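Long-range contacts in glycerophosphoryl diester phosphodiesterase (Parabacteroides distasonis, PDB 3MZ2), which probably hydrolyses glycerophosphodiesters, using a TIM-barrel scaffold: residues R30-R41 against D261-A272; G8-N16 against S284-L292. All coordinates share one frame; numbering follows the deposited sequence.

Interaction 1 of 2, residues R30-R41 against D261-A272; sequences RIPLISGHRGGR and DIIESDRPIEVA. With SO4 (sulfate ion), chain C; SO4 (sulfate ion), chain G; SO4 (sulfate ion), chain F.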
loop_
_atom_site.group_PDB
_atom_site.type_symbol
_atom_site.label_atom_id
_atom_site.label_comp_id
_atom_site.label_asym_id
_atom_site.label_seq_id
_atom_site.Cartn_x
_atom_site.Cartn_y
_atom_site.Cartn_z
ATOM N N ARG A 30 -13.192 28.526 12.126
ATOM C CA ARG A 30 -13.281 27.684 10.946
ATOM C C ARG A 30 -14.655 27.026 10.784
ATOM O O ARG A 30 -15.376 26.803 11.762
ATOM C CB ARG A 30 -12.178 26.620 10.938
ATOM C CG ARG A 30 -12.398 25.360 11.759
ATOM C CD ARG A 30 -12.680 25.626 13.286
ATOM N NE ARG A 30 -12.322 24.484 14.138
ATOM C CZ ARG A 30 -12.396 24.449 15.487
ATOM N NH1 ARG A 30 -12.855 25.480 16.207
ATOM N NH2 ARG A 30 -12.006 23.349 16.132
ATOM N N ILE A 31 -14.996 26.750 9.524
ATOM C CA ILE A 31 -16.214 26.030 9.142
ATOM C C ILE A 31 -15.891 24.536 9.125
ATOM O O ILE A 31 -14.914 24.130 8.481
ATOM C CB ILE A 31 -16.694 26.489 7.753
ATOM C CG1 ILE A 31 -17.184 27.942 7.854
ATOM C CG2 ILE A 31 -17.825 25.588 7.176
ATOM C CD1 ILE A 31 -17.515 28.516 6.532
ATOM N N PRO A 32 -16.732 23.719 9.777
ATOM C CA PRO A 32 -16.496 22.274 9.707
ATOM C C PRO A 32 -16.499 21.826 8.255
ATOM O O PRO A 32 -17.397 22.248 7.490
ATOM C CB PRO A 32 -17.701 21.683 10.471
ATOM C CG PRO A 32 -18.027 22.740 11.482
ATOM C CD PRO A 32 -17.794 24.061 10.726
ATOM N N LEU A 33 -15.547 20.967 7.898
ATOM C CA LEU A 33 -15.370 20.498 6.525
ATOM C C LEU A 33 -15.748 19.028 6.329
ATOM O O LEU A 33 -15.684 18.239 7.270
ATOM C CB LEU A 33 -13.940 20.735 6.084
ATOM C CG LEU A 33 -13.506 22.173 6.078
ATOM C CD1 LEU A 33 -12.059 22.247 5.534
ATOM C CD2 LEU A 33 -14.434 23.138 5.244
ATOM N N ILE A 34 -16.152 18.649 5.124
ATOM C CA ILE A 34 -16.508 17.286 4.790
ATOM C C ILE A 34 -15.709 16.835 3.580
ATOM O O ILE A 34 -15.527 17.583 2.580
ATOM C CB ILE A 34 -17.991 17.165 4.476
ATOM C CG1 ILE A 34 -18.879 17.578 5.664
ATOM C CG2 ILE A 34 -18.389 15.702 4.084
ATOM C CD1 ILE A 34 -20.427 17.592 5.395
ATOM N N SER A 35 -15.207 15.618 3.669
ATOM C CA SER A 35 -14.503 14.985 2.540
ATOM C C SER A 35 -15.153 13.651 2.233
ATOM O O SER A 35 -15.443 12.878 3.147
ATOM C CB SER A 35 -13.014 14.839 2.879
ATOM O OG SER A 35 -12.243 14.493 1.752
ATOM N N GLY A 36 -15.435 13.402 0.955
ATOM C CA GLY A 36 -16.047 12.174 0.510
ATOM C C GLY A 36 -15.005 11.109 0.373
ATOM O O GLY A 36 -14.159 11.170 -0.533
ATOM N N HIS A 37 -15.036 10.127 1.261
ATOM C CA HIS A 37 -14.189 8.937 1.168
ATOM C C HIS A 37 -14.483 8.120 -0.082
ATOM O O HIS A 37 -15.630 7.682 -0.335
ATOM C CB HIS A 37 -14.414 8.060 2.397
ATOM C CG HIS A 37 -13.495 6.879 2.503
ATOM N ND1 HIS A 37 -13.934 5.579 2.372
ATOM C CD2 HIS A 37 -12.168 6.800 2.776
ATOM C CE1 HIS A 37 -12.925 4.747 2.561
ATOM N NE2 HIS A 37 -11.844 5.462 2.824
ATOM N N ARG A 38 -13.416 7.901 -0.859
ATOM C CA ARG A 38 -13.473 7.187 -2.142
ATOM C C ARG A 38 -14.538 7.826 -2.993
ATOM O O ARG A 38 -15.199 7.137 -3.747
ATOM C CB ARG A 38 -13.751 5.679 -1.976
ATOM C CG ARG A 38 -12.787 4.882 -1.126
ATOM C CD ARG A 38 -13.178 3.403 -1.087
ATOM N NE ARG A 38 -12.550 2.607 -0.028
ATOM C CZ ARG A 38 -13.052 1.479 0.473
ATOM N NH1 ARG A 38 -14.179 0.970 0.003
ATOM N NH2 ARG A 38 -12.410 0.829 1.443
ATOM N N GLY A 39 -14.750 9.136 -2.813
ATOM C CA GLY A 39 -15.774 9.903 -3.437
ATOM C C GLY A 39 -17.128 10.062 -2.782
ATOM O O GLY A 39 -17.936 10.829 -3.239
ATOM N N GLY A 40 -17.376 9.367 -1.665
ATOM C CA GLY A 40 -18.736 9.190 -1.137
ATOM C C GLY A 40 -19.466 8.105 -1.931
ATOM O O GLY A 40 -19.065 7.767 -3.053
ATOM N N ARG A 41 -20.521 7.548 -1.355
ATOM C CA ARG A 41 -21.336 6.569 -2.029
ATOM C C ARG A 41 -22.720 6.494 -1.412
ATOM O O ARG A 41 -22.959 6.968 -0.289
ATOM C CB ARG A 41 -20.703 5.205 -1.963
ATOM C CG ARG A 41 -20.648 4.635 -0.539
ATOM C CD ARG A 41 -19.686 3.451 -0.412
ATOM N NE ARG A 41 -19.802 2.838 0.900
ATOM C CZ ARG A 41 -18.988 1.899 1.406
ATOM N NH1 ARG A 41 -17.915 1.478 0.743
ATOM N NH2 ARG A 41 -19.229 1.418 2.621
ATOM N N ASP A 261 -11.936 19.139 12.791
ATOM C CA ASP A 261 -12.183 20.162 11.748
ATOM C C ASP A 261 -12.842 19.590 10.517
ATOM O O ASP A 261 -13.633 20.288 9.829
ATOM C CB ASP A 261 -10.871 20.875 11.398
ATOM C CG ASP A 261 -10.155 21.391 12.648
ATOM O OD1 ASP A 261 -10.790 22.188 13.378
ATOM O OD2 ASP A 261 -9.054 20.878 12.943
ATOM N N ILE A 262 -12.477 18.347 10.193
ATOM C CA ILE A 262 -12.884 17.739 8.939
ATOM C C ILE A 262 -13.343 16.309 9.234
ATOM O O ILE A 262 -12.706 15.600 9.988
ATOM C CB ILE A 262 -11.703 17.711 7.889
ATOM C CG1 ILE A 262 -10.977 19.084 7.799
ATOM C CG2 ILE A 262 -12.229 17.239 6.544
ATOM C CD1 ILE A 262 -9.698 19.107 6.959
ATOM N N ILE A 263 -14.496 15.929 8.674
ATOM C CA ILE A 263 -14.932 14.513 8.675
ATOM C C ILE A 263 -14.809 13.941 7.271
ATOM O O ILE A 263 -15.410 14.510 6.307
ATOM C CB ILE A 263 -16.367 14.374 9.161
ATOM C CG1 ILE A 263 -16.405 14.696 10.649
ATOM C CG2 ILE A 263 -16.863 12.943 8.932
ATOM C CD1 ILE A 263 -17.844 14.883 11.209
ATOM N N GLU A 264 -14.015 12.889 7.119
ATOM C CA GLU A 264 -14.004 12.075 5.897
ATOM C C GLU A 264 -14.926 10.879 6.074
ATOM O O GLU A 264 -14.790 10.120 7.037
ATOM C CB GLU A 264 -12.606 11.573 5.554
ATOM C CG GLU A 264 -12.555 10.724 4.291
ATOM C CD GLU A 264 -11.249 9.973 4.163
ATOM O OE1 GLU A 264 -10.984 9.046 4.960
ATOM O OE2 GLU A 264 -10.486 10.322 3.289
ATOM N N SER A 265 -15.846 10.700 5.126
ATOM C CA SER A 265 -16.932 9.746 5.275
ATOM C C SER A 265 -17.357 9.139 3.970
ATOM O O SER A 265 -17.315 9.827 2.907
ATOM C CB SER A 265 -18.116 10.462 5.962
ATOM O OG SER A 265 -19.271 9.667 6.106
ATOM N N ASP A 266 -17.826 7.884 4.022
ATOM C CA ASP A 266 -18.480 7.255 2.884
ATOM C C ASP A 266 -19.890 7.840 2.704
ATOM O O ASP A 266 -20.498 7.603 1.686
ATOM C CB ASP A 266 -18.590 5.726 3.044
ATOM C CG ASP A 266 -17.271 5.008 2.850
ATOM O OD1 ASP A 266 -16.470 5.483 2.041
ATOM O OD2 ASP A 266 -17.045 3.968 3.519
ATOM N N ARG A 267 -20.376 8.583 3.712
ATOM C CA ARG A 267 -21.711 9.128 3.753
ATOM C C ARG A 267 -21.711 10.649 3.908
ATOM O O ARG A 267 -22.332 11.170 4.814
ATOM C CB ARG A 267 -22.485 8.511 4.910
ATOM C CG ARG A 267 -22.551 6.986 4.933
ATOM C CD ARG A 267 -23.275 6.527 6.198
ATOM N NE ARG A 267 -23.326 5.067 6.321
ATOM C CZ ARG A 267 -24.244 4.280 5.755
ATOM N NH1 ARG A 267 -25.218 4.799 5.022
ATOM N NH2 ARG A 267 -24.206 2.961 5.947
ATOM N N PRO A 268 -21.009 11.361 3.011
ATOM C CA PRO A 268 -20.852 12.819 3.195
ATOM C C PRO A 268 -22.150 13.636 3.272
ATOM O O PRO A 268 -22.192 14.700 3.906
ATOM C CB PRO A 268 -20.029 13.224 1.977
ATOM C CG PRO A 268 -20.313 12.140 0.946
ATOM C CD PRO A 268 -20.406 10.895 1.743
ATOM N N ILE A 269 -23.194 13.181 2.578
ATOM C CA ILE A 269 -24.501 13.848 2.593
ATOM C C ILE A 269 -25.122 13.679 3.959
ATOM O O ILE A 269 -25.674 14.622 4.534
ATOM C CB ILE A 269 -25.440 13.380 1.475
ATOM C CG1 ILE A 269 -24.791 13.623 0.097
ATOM C CG2 ILE A 269 -26.831 14.159 1.579
ATOM C CD1 ILE A 269 -25.485 12.888 -1.014
ATOM N N GLU A 270 -24.986 12.491 4.548
ATOM C CA GLU A 270 -25.508 12.307 5.907
ATOM C C GLU A 270 -24.730 13.170 6.884
ATOM O O GLU A 270 -25.310 13.731 7.844
ATOM C CB GLU A 270 -25.419 10.846 6.343
ATOM C CG GLU A 270 -26.398 9.941 5.706
ATOM C CD GLU A 270 -26.420 8.556 6.369
ATOM O OE1 GLU A 270 -26.264 8.445 7.591
ATOM O OE2 GLU A 270 -26.576 7.573 5.638
ATOM N N VAL A 271 -23.405 13.259 6.688
ATOM C CA VAL A 271 -22.572 14.094 7.538
ATOM C C VAL A 271 -23.071 15.547 7.452
ATOM O O VAL A 271 -23.287 16.197 8.483
ATOM C CB VAL A 271 -21.072 14.013 7.214
ATOM C CG1 VAL A 271 -20.293 14.958 8.135
ATOM C CG2 VAL A 271 -20.579 12.609 7.437
ATOM N N ALA A 272 -23.297 16.010 6.231
ATOM C CA ALA A 272 -23.785 17.377 6.011
ATOM C C ALA A 272 -25.093 17.632 6.708
ATOM O O ALA A 272 -25.258 18.632 7.388
ATOM C CB ALA A 272 -23.945 17.660 4.510
HETATM S S SO4 C . -9.458 3.120 2.240
HETATM O O1 SO4 C . -10.015 3.613 0.979
HETATM O O2 SO4 C . -9.143 4.282 3.074
HETATM O O3 SO4 C . -10.403 2.255 2.970
HETATM O O4 SO4 C . -8.301 2.252 1.902
HETATM S S SO4 G . -15.917 -1.231 2.367
HETATM O O1 SO4 G . -17.228 -1.794 2.017
HETATM O O2 SO4 G . -15.911 0.191 2.047
HETATM O O3 SO4 G . -15.679 -1.426 3.798
HETATM O O4 SO4 G . -14.817 -1.826 1.598
HETATM S S SO4 F . -22.092 -0.163 6.026
HETATM O O1 SO4 F . -23.319 -0.398 5.260
HETATM O O2 SO4 F . -22.213 1.083 6.786
HETATM O O3 SO4 F . -21.868 -1.275 6.950
HETATM O O4 SO4 F . -20.957 -0.096 5.107
HETATM O O HOH W 1 -10.014 12.979 2.554
#

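Interaction 2 of 2, residues G8-N16 against S284-L292; sequences GMNTLQISN and SKGKFFSTL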
loop_
_atom_site.group_PDB
_atom_site.type_symbol
_atom_site.label_atom_id
_atom_site.label_comp_id
_atom_site.label_asym_id
_atom_site.label_seq_id
_atom_site.Cartn_x
_atom_site.Cartn_y
_atom_site.Cartn_z
ATOM N N GLY A 8 -27.380 22.337 -9.879
ATOM C CA GLY A 8 -26.924 23.332 -8.856
ATOM C C GLY A 8 -25.998 22.674 -7.829
ATOM O O GLY A 8 -26.431 21.775 -7.102
HETATM N N MSE A 9 -24.749 23.122 -7.751
HETATM C CA MSE A 9 -23.728 22.495 -6.897
HETATM C C MSE A 9 -23.017 23.498 -5.967
HETATM O O MSE A 9 -22.755 24.660 -6.337
HETATM C CB MSE A 9 -22.639 21.788 -7.726
HETATM C CG MSE A 9 -23.004 20.367 -8.238
HETATM SE SE MSE A 9 -21.608 19.867 -9.423
HETATM C CE MSE A 9 -21.838 21.424 -10.632
ATOM N N ASN A 10 -22.715 23.037 -4.771
ATOM C CA ASN A 10 -21.812 23.748 -3.866
ATOM C C ASN A 10 -20.395 23.620 -4.392
ATOM O O ASN A 10 -19.954 22.505 -4.774
ATOM C CB ASN A 10 -21.863 23.157 -2.467
ATOM C CG ASN A 10 -23.186 23.384 -1.783
ATOM O OD1 ASN A 10 -23.452 24.460 -1.271
ATOM N ND2 ASN A 10 -23.986 22.345 -1.705
ATOM N N THR A 11 -19.679 24.740 -4.397
ATOM C CA THR A 11 -18.312 24.770 -4.834
ATOM C C THR A 11 -17.395 25.394 -3.786
ATOM O O THR A 11 -17.815 26.172 -2.914
ATOM C CB THR A 11 -18.138 25.541 -6.186
ATOM O OG1 THR A 11 -18.535 26.914 -6.033
ATOM C CG2 THR A 11 -18.939 24.846 -7.275
ATOM N N LEU A 12 -16.126 25.016 -3.863
ATOM C CA LEU A 12 -15.075 25.750 -3.193
ATOM C C LEU A 12 -14.428 26.760 -4.166
ATOM O O LEU A 12 -14.299 26.491 -5.371
ATOM C CB LEU A 12 -14.028 24.791 -2.656
ATOM C CG LEU A 12 -14.491 23.629 -1.779
ATOM C CD1 LEU A 12 -13.294 22.706 -1.420
ATOM C CD2 LEU A 12 -15.203 24.136 -0.510
ATOM N N GLN A 13 -14.007 27.889 -3.638
ATOM C CA GLN A 13 -13.442 28.981 -4.425
ATOM C C GLN A 13 -11.990 29.203 -4.050
ATOM O O GLN A 13 -11.680 29.976 -3.142
ATOM C CB GLN A 13 -14.294 30.231 -4.239
ATOM C CG GLN A 13 -15.737 29.941 -4.687
ATOM C CD GLN A 13 -15.846 29.793 -6.205
ATOM O OE1 GLN A 13 -15.786 28.675 -6.781
ATOM N NE2 GLN A 13 -15.967 30.927 -6.868
ATOM N N ILE A 14 -11.114 28.465 -4.734
ATOM C CA ILE A 14 -9.691 28.382 -4.429
ATOM C C ILE A 14 -8.981 28.604 -5.751
ATOM O O ILE A 14 -8.970 27.731 -6.610
ATOM C CB ILE A 14 -9.368 27.014 -3.772
ATOM C CG1 ILE A 14 -10.043 26.920 -2.383
ATOM C CG2 ILE A 14 -7.864 26.821 -3.641
ATOM C CD1 ILE A 14 -10.000 25.592 -1.740
ATOM N N SER A 15 -8.424 29.793 -5.949
ATOM C CA SER A 15 -7.906 30.160 -7.273
ATOM C C SER A 15 -6.449 29.786 -7.480
ATOM O O SER A 15 -5.992 29.790 -8.612
ATOM C CB SER A 15 -7.993 31.668 -7.558
ATOM O OG SER A 15 -9.241 32.241 -7.246
ATOM N N ASN A 16 -5.713 29.514 -6.408
ATOM C CA ASN A 16 -4.272 29.278 -6.525
ATOM C C ASN A 16 -3.764 28.602 -5.261
ATOM O O ASN A 16 -4.531 28.403 -4.356
ATOM C CB ASN A 16 -3.539 30.612 -6.804
ATOM C CG ASN A 16 -3.850 31.679 -5.750
ATOM O OD1 ASN A 16 -3.933 31.375 -4.570
ATOM N ND2 ASN A 16 -4.060 32.924 -6.187
ATOM N N SER A 284 -14.227 33.615 8.973
ATOM C CA SER A 284 -13.128 33.991 8.082
ATOM C C SER A 284 -13.005 33.063 6.884
ATOM O O SER A 284 -12.378 33.416 5.879
ATOM C CB SER A 284 -11.805 33.998 8.839
ATOM O OG SER A 284 -11.469 32.715 9.328
ATOM N N LYS A 285 -13.609 31.876 6.966
ATOM C CA LYS A 285 -13.529 30.904 5.878
ATOM C C LYS A 285 -14.731 30.936 4.937
ATOM O O LYS A 285 -14.750 30.237 3.916
ATOM C CB LYS A 285 -13.392 29.486 6.425
ATOM C CG LYS A 285 -12.290 29.287 7.408
ATOM C CD LYS A 285 -10.949 29.402 6.760
ATOM C CE LYS A 285 -9.872 28.863 7.681
ATOM N NZ LYS A 285 -8.516 29.126 7.074
ATOM N N GLY A 286 -15.705 31.779 5.238
ATOM C CA GLY A 286 -16.931 31.874 4.412
ATOM C C GLY A 286 -16.647 32.205 2.957
ATOM O O GLY A 286 -17.362 31.757 2.052
ATOM N N LYS A 287 -15.592 32.974 2.729
ATOM C CA LYS A 287 -15.244 33.418 1.377
ATOM C C LYS A 287 -14.873 32.293 0.405
ATOM O O LYS A 287 -14.882 32.483 -0.804
ATOM C CB LYS A 287 -14.075 34.390 1.464
ATOM C CG LYS A 287 -12.804 33.800 2.049
ATOM C CD LYS A 287 -11.732 34.856 2.021
ATOM C CE LYS A 287 -10.406 34.357 2.520
ATOM N NZ LYS A 287 -9.387 35.458 2.524
ATOM N N PHE A 288 -14.515 31.129 0.939
ATOM C CA PHE A 288 -14.097 30.010 0.120
ATOM C C PHE A 288 -15.237 29.152 -0.439
ATOM O O PHE A 288 -14.952 28.125 -1.081
ATOM C CB PHE A 288 -13.124 29.110 0.920
ATOM C CG PHE A 288 -11.807 29.781 1.250
ATOM C CD1 PHE A 288 -10.911 30.078 0.244
ATOM C CD2 PHE A 288 -11.481 30.107 2.552
ATOM C CE1 PHE A 288 -9.713 30.713 0.522
ATOM C CE2 PHE A 288 -10.244 30.755 2.846
ATOM C CZ PHE A 288 -9.371 31.016 1.840
ATOM N N PHE A 289 -16.471 29.514 -0.145
ATOM C CA PHE A 289 -17.620 28.706 -0.513
ATOM C C PHE A 289 -18.539 29.474 -1.431
ATOM O O PHE A 289 -18.858 30.649 -1.185
ATOM C CB PHE A 289 -18.394 28.306 0.745
ATOM C CG PHE A 289 -17.633 27.414 1.664
ATOM C CD1 PHE A 289 -16.789 27.953 2.632
ATOM C CD2 PHE A 289 -17.723 26.049 1.543
ATOM C CE1 PHE A 289 -16.070 27.146 3.482
ATOM C CE2 PHE A 289 -17.008 25.232 2.405
ATOM C CZ PHE A 289 -16.185 25.785 3.370
ATOM N N SER A 290 -19.032 28.796 -2.454
ATOM C CA SER A 290 -19.961 29.397 -3.412
ATOM C C SER A 290 -20.838 28.310 -4.030
ATOM O O SER A 290 -20.912 27.194 -3.510
ATOM C CB SER A 290 -19.198 30.176 -4.496
ATOM O OG SER A 290 -20.077 30.996 -5.252
ATOM N N THR A 291 -21.531 28.649 -5.117
ATOM C CA THR A 291 -22.380 27.704 -5.825
ATOM C C THR A 291 -22.207 27.899 -7.326
ATOM O O THR A 291 -21.842 28.969 -7.793
ATOM C CB THR A 291 -23.887 27.849 -5.486
ATOM O OG1 THR A 291 -24.326 29.143 -5.836
ATOM C CG2 THR A 291 -24.163 27.625 -4.008
ATOM N N LEU A 292 -22.484 26.839 -8.055
ATOM C CA LEU A 292 -22.384 26.817 -9.491
ATOM C C LEU A 292 -23.781 26.441 -9.912
ATOM O O LEU A 292 -24.338 25.435 -9.441
ATOM C CB LEU A 292 -21.353 25.775 -9.906
ATOM C CG LEU A 292 -20.802 25.742 -11.320
ATOM C CD1 LEU A 292 -20.747 27.157 -11.994
ATOM C CD2 LEU A 292 -19.438 25.027 -11.255
ATOM O OXT LEU A 292 -24.405 27.182 -10.677
HETATM O O HOH W 2 -21.586 26.368 -0.890
HETATM O O HOH W 3 -19.042 28.611 -8.440
#

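Interaction 1 of 2, residues R30-R41 against D261-A272
With CG of H37 anti to the backbone N (chi1 -174°) and CG of D266 held beside its own N (chi1 -74°), the two side chains extend together in one direction. H37 ND1 donates in its own ring plane to D266 OD1 (2.6 Å), on the syn side but 31° out of the carboxylate plane. H37 NE2 binds O2 of a sulfate at 3.0 Å, and R38 NE and NH2 hold two further oxygens of that ion. D266 OD2 sits over the guanidinium face of R41, 3.5 Å from R41 NH2, so this attraction is one of charge alone; R41 NH1 instead grips a second sulfate and E47. Leading up to this cluster, strands 33-36 and 262-265, first and last of the TIM barrel, pair in parallel from L33 N on D261 O to H37 N on S265 O. Outside the barrel, I34 packs CD1 on A272 CB (3.6 Å) and CG2 on P268 CB. At the far end R30, in one of two conformers and so perhaps part-time, donates from NE and NH2 to D261 OD1; H225 and C231 take OD2. The sulfates gathered by H37, R38 and R41 at the C-terminal strand ends imply an anion-binding pocket, consistent with a phosphodiester site.

Interaction 2 of 2, residues G8-N16 against S284-L292
L12 and F289 project alongside each other on one face of a two-stranded antiparallel sheet that joins the two ends of the chain. L12 CD2 meets F289 CE2 at 3.6 Å, and P61 adds to the packing round the phenyl ring. Just past the strands, I14 runs across F288, with I14 CG1 4.2 Å from F288 CD1. The carbonyl O of Q13 lies at the edge of that ring, while F23 of helix 17-23 meets F288 edge-to-face. On the other face of the sheet, T11 places its methyl anti to the carbonyl carbon (chi1 62° for OG1), which directs CG2 to within 3.7 Å of L292 CB; Q13 CG leans on S290 CB beside it. Reducing T11 to an alanine is likely to open a gap beside L292 CB, letting the terminal leucine side chain shift, and to leave a bridging water without its hydroxyl partner, held from this sheet by T291 O alone.

The backbones are joined by reciprocal bonds. T11 and S290 form the hydrogen-bonded pair, flanked by the non-hydrogen-bonded pairs N10-T291 and L12-F289. T11 N points straight at S290 O but approaches from above the carbonyl plane. Beyond one end of the strands, Q13 N donates to F288 O. Beyond the other, L292 N donates to M9 O and M9 N returns a bond to L292 O, so that the terminal carboxylate itself fastens the sheet.

At the polar margin, N10 ND2 is hydrogen-bonded to L57 O in helix 50-59, and two waters link the strands. One water donates to both N10 OD1 and S290 O, giving this carbonyl a second partner besides T11 N. Another water spans the sheet, 3.0 Å from T11 OG1 and 2.9 Å from T291 O, to which it donates.

Overall arrangement
The chain starts in segment 8-16, whose strand pairs with the last residues of the chain: interaction 2 closes a loop that takes in nearly the whole protein. After helix 17-23 the chain enters the barrel at 30-41, and after the remaining barrel strands it returns at 261-272, where interaction 1 seals the last barrel strand to the first. Helix 268-275 then leads on to 284-292. Interaction 1 is thus nested within interaction 2, without crossing. Their centres are about 16 Å apart, yet they touch: F289 CE1 packs on I31 CD1 at 3.6 Å and F289 CZ on L33 CD2 at 3.7 Å, setting the terminal sheet against the start of strand 33-36.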